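Local coordinates for cellulase (Uncultured bacterium, PDB 6XSO), which probably hydrolyses internal beta-1,4 linkages of cellulose and, given its broad specificity, other plant polysaccharides such as xylan, as a glycoside hydrolase family 5 endoglucanase, at residues A[236-241]-A[287-292]; A[307-312]-A[344-349]; A[331-336]-A[373-378]. All blocks are in the same frame, centred on the assembly; numbering follows the deposited sequence.

Interaction 1 (A[236-241]-A[287-292]); sequences AANGSG and RDLMNG
N238 meets the buried side chain of L289 where an Asx turn, in the loop that follows barrel strand 229-232, leans on helix 279-298 of the (beta/alpha)8 barrel. This is the tight part of the contact. The two side chains cross at about a right angle, and L289 CD1 lies 3.3 Å from N238 CG, so that one methyl branch covers the middle of the amide. Leucine suits the place because it branches: CD1 serves the loop while CD2 packs on F335 of helix 325-341. The asparagine in turn can accept an apolar neighbour because its polar ends are occupied. Its ND2 donates to H269 O, and its OD1 receives two bonds from S240: the backbone N at 2.9 Å, lying in the carbonyl plane, and OG at 2.8 Å, tilted out of it. With CG held between the backbone N and the carbonyl carbon (chi1 61°), N238 curls OD1 over the chain toward these donors. G239 lies in the bend at a positive phi, a region glycine enters easily.

Toward the surface the packing is looser. S240 CB stands 4.1 Å from L289 CB, and beyond it the contact is polar. D288, on the partly exposed flank of the helix, sends OD2 to G241 N at 3.2 Å; the bond is nearly straight (168°) and meets the oxygen close to its C-O axis. Between loop and helix a water completes the join, donating one hydrogen to N238 O and the other to L289 O, each at 2.8 Å.

Interaction 2 (A[307-312]-A[344-349]); sequences GEWSTS and IATFYW
G307 begins the contact with its carbonyl: O is buried against F347, 3.3 Å from F347 CB. E308 follows with its CA 3.2 Å from F347 O, a CA-H...O contact. Its extended side chain runs beside W349 in the same direction, carboxylate and indole planes 28° apart, with OE1 over one face of the ring near the rim. Y271 OH bonds OE1 and R80 forms a salt bridge with OE2, so the carboxylate is held at both oxygens. It stands at the end of the seventh strand, where family 5 enzymes carry their nucleophile, consistent with that role here.

W309 bonds only weakly from N to F347 O, but its O accepts W349 N at 2.9 Å. Its indole, set by chi1 68°, offers a face to the edge of Y348 in a T-shaped pair, centroids 5.2 Å apart. NE1 donates in the ring plane to a water at 2.9 Å, which also bonds T346 OG1, satisfying a buried N-H. S310 then turns its hydroxyl toward the tyrosine, OG 2.8 Å from Y348 OH.

Strands 304-309 and 345-349 are parallel neighbours joined by a beta-alpha-beta crossover through helix 325-341, whose F335 stacks on W309; strand 31-34, next to 345-349, closes the barrel and contributes N34, which donates to G307 O and Y348 O.

Interaction 3 (A[331-336]-A[373-378]); sequences FVDDFV and AKAYHG
In the outer helical shell of the barrel, helices 325-341 and 366-377 meet where the methyl of A375 fits against D333 and V336. The axes of the two short helical segments approach to 8.6 Å with their directions 39° apart, and a methyl is small enough to come directly against the backbone of the facing helix. A375 CB lies 3.8 Å from V336 CB and 3.9 Å from D333 CA, so it touches backbone as well as side chain. V336 also reaches the next residue, Y376. Its CG1, placed anti to the backbone N (chi1 170°), extends along the partner helix to 3.8 Å from Y376 CB and also approaches the edge of the tyrosine ring near its plane. The other branch, CG2, packs on the indole of W309 in strand 304-309, so a beta-branched residue serves both neighbours.

These helices follow the seventh and eighth strands of the (beta/alpha)8 fold, and strand 345-349 lies between them in the sequence. V332 helps to fill the space between them, resting on L368 and I372 as well as W309. Where the contact nears the surface it turns polar. D333 is partly exposed, and its OD2 forms a salt bridge with R371, a charged tie between the two helices. Next to it a water donates to D333 O and to A375 O, 2.8 Å from each, linking the two backbones beside the point where A375 CB meets D333. On the other flank, K340 donates to Y376 O and lies against the tyrosine ring in a cation-pi contact. Helix 366-377 runs out just past this point: G378 N still bonds K374 O at 2.7 Å, while G378 itself leaves the helical conformation.

Interaction 2 is the core contact, between neighbouring parallel strands of the barrel held by one good and one weak backbone bond, to which it adds a T-shaped aromatic pair and a carboxylate. Interactions 1 and 3 lie further out: the first sets a loop against a helix at the surface through an amide, a leucine and a single carboxylate bond, the third packs two helices through small apolar groups. Both use a bridging water between backbone carbonyls, whereas the water in interaction 2 serves side chains. Helix 325-341 of interaction 3 touches both other contacts: its F331 packs on T311 of interaction 2, and M290 of interaction 1 reaches F335 O and also I344 of interaction 2.

Interaction 1 (A[236-241]-A[287-292])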
# COMPACT_ATOMS: atom_id res chain seq x y z
N ALA A 236 0.85 6.18 6.97
CA ALA A 236 -0.07 6.27 5.84
C ALA A 236 -1.25 7.21 6.16
O ALA A 236 -2.34 7.10 5.60
CB ALA A 236 -0.51 4.89 5.36
N ALA A 237 -1.02 8.17 7.06
CA ALA A 237 -2.04 9.14 7.41
C ALA A 237 -2.33 10.05 6.22
O ALA A 237 -1.46 10.35 5.41
CB ALA A 237 -1.56 9.98 8.61
N ASN A 238 -3.58 10.50 6.13
CA ASN A 238 -4.03 11.19 4.93
C ASN A 238 -4.31 12.68 5.13
O ASN A 238 -4.70 13.35 4.17
CB ASN A 238 -5.27 10.50 4.34
CG ASN A 238 -6.43 10.48 5.30
OD1 ASN A 238 -6.78 11.49 5.93
ND2 ASN A 238 -7.07 9.32 5.40
N GLY A 239 -4.07 13.21 6.32
CA GLY A 239 -4.21 14.63 6.56
C GLY A 239 -5.60 15.15 6.80
O GLY A 239 -5.75 16.34 7.08
N SER A 240 -6.64 14.32 6.66
CA SER A 240 -7.99 14.86 6.71
C SER A 240 -8.39 15.27 8.13
O SER A 240 -7.88 14.76 9.12
CB SER A 240 -9.00 13.82 6.19
OG SER A 240 -9.04 12.70 7.05
N GLY A 241 -9.32 16.21 8.20
CA GLY A 241 -9.83 16.68 9.47
C GLY A 241 -9.17 17.99 9.89
O GLY A 241 -8.10 18.37 9.40
N ARG A 287 -14.56 15.10 0.16
CA ARG A 287 -14.02 16.25 -0.56
C ARG A 287 -12.86 16.87 0.22
O ARG A 287 -11.85 17.27 -0.37
CB ARG A 287 -15.12 17.29 -0.81
CG ARG A 287 -14.74 18.33 -1.85
CD ARG A 287 -15.95 19.18 -2.30
NE ARG A 287 -17.22 18.47 -2.13
CZ ARG A 287 -17.69 17.53 -2.95
NH1 ARG A 287 -17.01 17.16 -4.03
NH2 ARG A 287 -18.85 16.95 -2.68
N ASP A 288 -12.98 16.94 1.55
CA ASP A 288 -11.90 17.50 2.36
C ASP A 288 -10.66 16.62 2.29
O ASP A 288 -9.54 17.14 2.15
CB ASP A 288 -12.38 17.64 3.80
CG ASP A 288 -11.25 18.02 4.76
OD1 ASP A 288 -10.79 19.17 4.68
OD2 ASP A 288 -10.83 17.16 5.58
N LEU A 289 -10.84 15.31 2.39
CA LEU A 289 -9.73 14.38 2.24
C LEU A 289 -9.03 14.59 0.90
O LEU A 289 -7.80 14.73 0.84
CB LEU A 289 -10.24 12.94 2.35
CG LEU A 289 -9.36 11.81 1.81
CD1 LEU A 289 -8.12 11.66 2.67
CD2 LEU A 289 -10.08 10.48 1.75
N MET A 290 -9.80 14.61 -0.18
CA MET A 290 -9.19 14.74 -1.50
C MET A 290 -8.53 16.10 -1.66
O MET A 290 -7.47 16.19 -2.30
CB MET A 290 -10.25 14.53 -2.59
CG MET A 290 -10.92 13.16 -2.56
SD MET A 290 -9.78 11.81 -2.86
CE MET A 290 -10.81 10.38 -2.46
N ASN A 291 -9.11 17.15 -1.07
CA ASN A 291 -8.54 18.49 -1.18
C ASN A 291 -7.12 18.53 -0.61
O ASN A 291 -6.23 19.16 -1.19
CB ASN A 291 -9.43 19.53 -0.49
CG ASN A 291 -10.65 19.95 -1.33
OD1 ASN A 291 -10.72 19.73 -2.55
ND2 ASN A 291 -11.63 20.56 -0.66
N GLY A 292 -6.90 17.88 0.54
CA GLY A 292 -5.57 17.88 1.13
C GLY A 292 -4.56 17.15 0.26
O GLY A 292 -3.42 17.61 0.09
O HOH W 1 -6.42 15.37 3.20

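Interaction 2 (A[307-312]-A[344-349])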
# COMPACT_ATOMS: atom_id res chain seq x y z
N GLY A 307 -3.92 3.56 -1.03
CA GLY A 307 -3.57 2.16 -1.18
C GLY A 307 -4.34 1.22 -0.31
O GLY A 307 -4.20 0.00 -0.48
N GLU A 308 -5.09 1.74 0.65
CA GLU A 308 -6.08 0.97 1.38
C GLU A 308 -7.25 1.89 1.67
O GLU A 308 -7.04 3.03 2.08
CB GLU A 308 -5.59 0.48 2.75
CG GLU A 308 -4.36 -0.41 2.71
CD GLU A 308 -3.90 -0.85 4.07
OE1 GLU A 308 -4.65 -0.69 5.07
OE2 GLU A 308 -2.77 -1.41 4.14
N TRP A 309 -8.47 1.39 1.46
CA TRP A 309 -9.64 2.08 1.97
C TRP A 309 -10.77 1.10 2.24
O TRP A 309 -10.79 -0.02 1.72
CB TRP A 309 -10.13 3.17 1.01
CG TRP A 309 -10.72 2.63 -0.29
CD1 TRP A 309 -10.02 2.04 -1.31
CD2 TRP A 309 -12.09 2.64 -0.70
NE1 TRP A 309 -10.88 1.68 -2.33
CE2 TRP A 309 -12.15 2.04 -1.98
CE3 TRP A 309 -13.28 3.09 -0.11
CZ2 TRP A 309 -13.34 1.89 -2.68
CZ3 TRP A 309 -14.46 2.95 -0.82
CH2 TRP A 309 -14.48 2.35 -2.08
N SER A 310 -11.69 1.57 3.07
CA SER A 310 -12.98 0.97 3.42
C SER A 310 -13.60 2.02 4.34
O SER A 310 -13.26 3.20 4.24
CB SER A 310 -12.85 -0.41 4.03
OG SER A 310 -14.16 -0.94 4.25
N THR A 311 -14.48 1.63 5.25
CA THR A 311 -14.99 2.55 6.25
C THR A 311 -14.34 2.24 7.59
O THR A 311 -13.65 1.23 7.75
CB THR A 311 -16.50 2.48 6.40
OG1 THR A 311 -16.85 1.19 6.94
CG2 THR A 311 -17.18 2.70 5.07
N SER A 312 -14.61 3.10 8.57
CA SER A 312 -13.96 2.97 9.87
C SER A 312 -14.35 1.69 10.60
O SER A 312 -13.62 1.27 11.50
CB SER A 312 -14.32 4.17 10.74
OG SER A 312 -15.71 4.17 11.05
N ILE A 344 -6.53 9.92 -8.76
CA ILE A 344 -6.05 9.18 -7.59
C ILE A 344 -6.60 7.76 -7.66
O ILE A 344 -7.81 7.56 -7.85
CB ILE A 344 -6.52 9.87 -6.30
CG1 ILE A 344 -5.87 11.25 -6.17
CG2 ILE A 344 -6.29 8.98 -5.09
CD1 ILE A 344 -6.37 12.06 -4.97
N ALA A 345 -5.72 6.77 -7.56
CA ALA A 345 -6.14 5.37 -7.59
C ALA A 345 -6.50 4.91 -6.19
O ALA A 345 -5.90 5.34 -5.20
CB ALA A 345 -5.01 4.49 -8.13
N THR A 346 -7.50 4.03 -6.10
CA THR A 346 -7.97 3.48 -4.83
C THR A 346 -7.83 1.97 -4.84
O THR A 346 -8.03 1.33 -5.88
CB THR A 346 -9.44 3.83 -4.55
OG1 THR A 346 -10.31 3.16 -5.45
CG2 THR A 346 -9.67 5.33 -4.68
N PHE A 347 -7.44 1.41 -3.68
CA PHE A 347 -7.28 -0.04 -3.49
C PHE A 347 -8.09 -0.47 -2.26
O PHE A 347 -7.71 -0.17 -1.13
CB PHE A 347 -5.79 -0.42 -3.32
CG PHE A 347 -4.96 -0.32 -4.58
CD1 PHE A 347 -4.58 0.91 -5.09
CD2 PHE A 347 -4.51 -1.47 -5.24
CE1 PHE A 347 -3.82 0.99 -6.24
CE2 PHE A 347 -3.74 -1.39 -6.40
CZ PHE A 347 -3.39 -0.16 -6.89
N TYR A 348 -9.21 -1.17 -2.48
CA TYR A 348 -10.08 -1.58 -1.38
C TYR A 348 -9.39 -2.62 -0.49
O TYR A 348 -8.66 -3.48 -0.97
CB TYR A 348 -11.41 -2.14 -1.96
CG TYR A 348 -12.42 -2.32 -0.87
CD1 TYR A 348 -12.58 -3.56 -0.26
CD2 TYR A 348 -13.19 -1.26 -0.42
CE1 TYR A 348 -13.47 -3.73 0.78
CE2 TYR A 348 -14.07 -1.42 0.62
CZ TYR A 348 -14.20 -2.65 1.22
OH TYR A 348 -15.08 -2.77 2.27
N TRP A 349 -9.62 -2.53 0.83
CA TRP A 349 -8.95 -3.43 1.78
C TRP A 349 -9.78 -4.70 2.00
O TRP A 349 -10.80 -4.67 2.67
CB TRP A 349 -8.73 -2.75 3.13
CG TRP A 349 -8.05 -3.72 4.08
CD1 TRP A 349 -8.62 -4.37 5.14
CD2 TRP A 349 -6.71 -4.19 3.99
NE1 TRP A 349 -7.70 -5.21 5.73
CE2 TRP A 349 -6.52 -5.12 5.04
CE3 TRP A 349 -5.64 -3.91 3.13
CZ2 TRP A 349 -5.31 -5.78 5.24
CZ3 TRP A 349 -4.44 -4.54 3.34
CH2 TRP A 349 -4.27 -5.47 4.39
O HOH W 2 -10.86 0.35 -4.95

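Interaction 3 (A[331-336]-A[373-378])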
# COMPACT_ATOMS: atom_id res chain seq x y z
N PHE A 331 -21.39 5.88 -0.16
CA PHE A 331 -20.05 6.36 0.14
C PHE A 331 -19.07 5.87 -0.92
O PHE A 331 -18.25 6.65 -1.44
CB PHE A 331 -19.64 5.89 1.55
CG PHE A 331 -18.15 5.85 1.77
CD1 PHE A 331 -17.43 7.02 1.91
CD2 PHE A 331 -17.47 4.65 1.85
CE1 PHE A 331 -16.07 7.01 2.10
CE2 PHE A 331 -16.10 4.62 2.03
CZ PHE A 331 -15.40 5.80 2.17
N VAL A 332 -19.13 4.57 -1.26
CA VAL A 332 -18.28 3.98 -2.29
C VAL A 332 -18.41 4.75 -3.60
O VAL A 332 -17.41 5.12 -4.23
CB VAL A 332 -18.64 2.49 -2.49
CG1 VAL A 332 -18.13 1.95 -3.82
CG2 VAL A 332 -18.16 1.66 -1.30
N ASP A 333 -19.65 4.94 -4.05
CA ASP A 333 -19.86 5.62 -5.33
C ASP A 333 -19.11 6.94 -5.36
O ASP A 333 -18.43 7.27 -6.34
CB ASP A 333 -21.35 5.92 -5.52
CG ASP A 333 -22.19 4.69 -5.82
OD1 ASP A 333 -21.65 3.60 -6.04
OD2 ASP A 333 -23.44 4.84 -5.85
N ASP A 334 -19.28 7.74 -4.31
CA ASP A 334 -18.72 9.10 -4.30
C ASP A 334 -17.21 9.08 -4.08
O ASP A 334 -16.49 9.91 -4.65
CB ASP A 334 -19.43 9.93 -3.23
CG ASP A 334 -18.84 11.32 -3.10
OD1 ASP A 334 -19.15 12.17 -3.97
OD2 ASP A 334 -18.08 11.54 -2.12
N PHE A 335 -16.71 8.19 -3.22
CA PHE A 335 -15.28 8.11 -2.93
C PHE A 335 -14.50 7.76 -4.19
O PHE A 335 -13.53 8.44 -4.55
CB PHE A 335 -15.06 7.06 -1.84
CG PHE A 335 -13.66 7.01 -1.28
CD1 PHE A 335 -13.32 7.82 -0.22
CD2 PHE A 335 -12.72 6.14 -1.79
CE1 PHE A 335 -12.04 7.76 0.31
CE2 PHE A 335 -11.44 6.08 -1.25
CZ PHE A 335 -11.10 6.90 -0.23
N VAL A 336 -14.96 6.73 -4.91
CA VAL A 336 -14.30 6.34 -6.14
C VAL A 336 -14.37 7.46 -7.16
O VAL A 336 -13.38 7.75 -7.85
CB VAL A 336 -14.90 5.02 -6.67
CG1 VAL A 336 -14.40 4.72 -8.09
CG2 VAL A 336 -14.50 3.88 -5.72
N ALA A 373 -16.56 -1.48 -8.85
CA ALA A 373 -16.21 -1.46 -10.26
C ALA A 373 -17.10 -0.51 -11.05
O ALA A 373 -16.61 0.27 -11.88
CB ALA A 373 -16.30 -2.87 -10.85
N LYS A 374 -18.41 -0.56 -10.82
CA LYS A 374 -19.33 0.30 -11.55
C LYS A 374 -19.16 1.77 -11.17
O LYS A 374 -19.48 2.65 -11.99
CB LYS A 374 -20.77 -0.14 -11.30
CG LYS A 374 -21.20 -1.28 -12.20
CD LYS A 374 -22.70 -1.61 -12.04
CE LYS A 374 -23.61 -0.43 -12.37
NZ LYS A 374 -25.01 -0.87 -12.70
N ALA A 375 -18.71 2.05 -9.95
CA ALA A 375 -18.49 3.43 -9.52
C ALA A 375 -17.41 4.08 -10.36
O ALA A 375 -17.43 5.30 -10.55
CB ALA A 375 -18.10 3.49 -8.04
N TYR A 376 -16.48 3.28 -10.89
CA TYR A 376 -15.44 3.76 -11.78
C TYR A 376 -15.80 3.64 -13.25
O TYR A 376 -15.58 4.59 -14.01
CB TYR A 376 -14.15 2.97 -11.50
CG TYR A 376 -12.91 3.52 -12.17
CD1 TYR A 376 -12.61 3.21 -13.50
CD2 TYR A 376 -12.06 4.35 -11.48
CE1 TYR A 376 -11.46 3.73 -14.11
CE2 TYR A 376 -10.92 4.87 -12.08
CZ TYR A 376 -10.63 4.57 -13.38
OH TYR A 376 -9.48 5.11 -13.93
N HIS A 377 -16.39 2.51 -13.66
CA HIS A 377 -16.59 2.22 -15.08
C HIS A 377 -18.01 2.45 -15.58
O HIS A 377 -18.21 2.53 -16.80
CB HIS A 377 -16.31 0.74 -15.39
CG HIS A 377 -14.90 0.34 -15.17
ND1 HIS A 377 -13.86 0.87 -15.90
CD2 HIS A 377 -14.33 -0.50 -14.26
CE1 HIS A 377 -12.72 0.37 -15.46
NE2 HIS A 377 -12.98 -0.47 -14.48
N GLY A 378 -19.00 2.47 -14.69
CA GLY A 378 -20.37 2.49 -15.15
C GLY A 378 -20.74 3.84 -15.74
O GLY A 378 -20.26 4.88 -15.32
O HOH W 3 -19.26 6.73 -8.95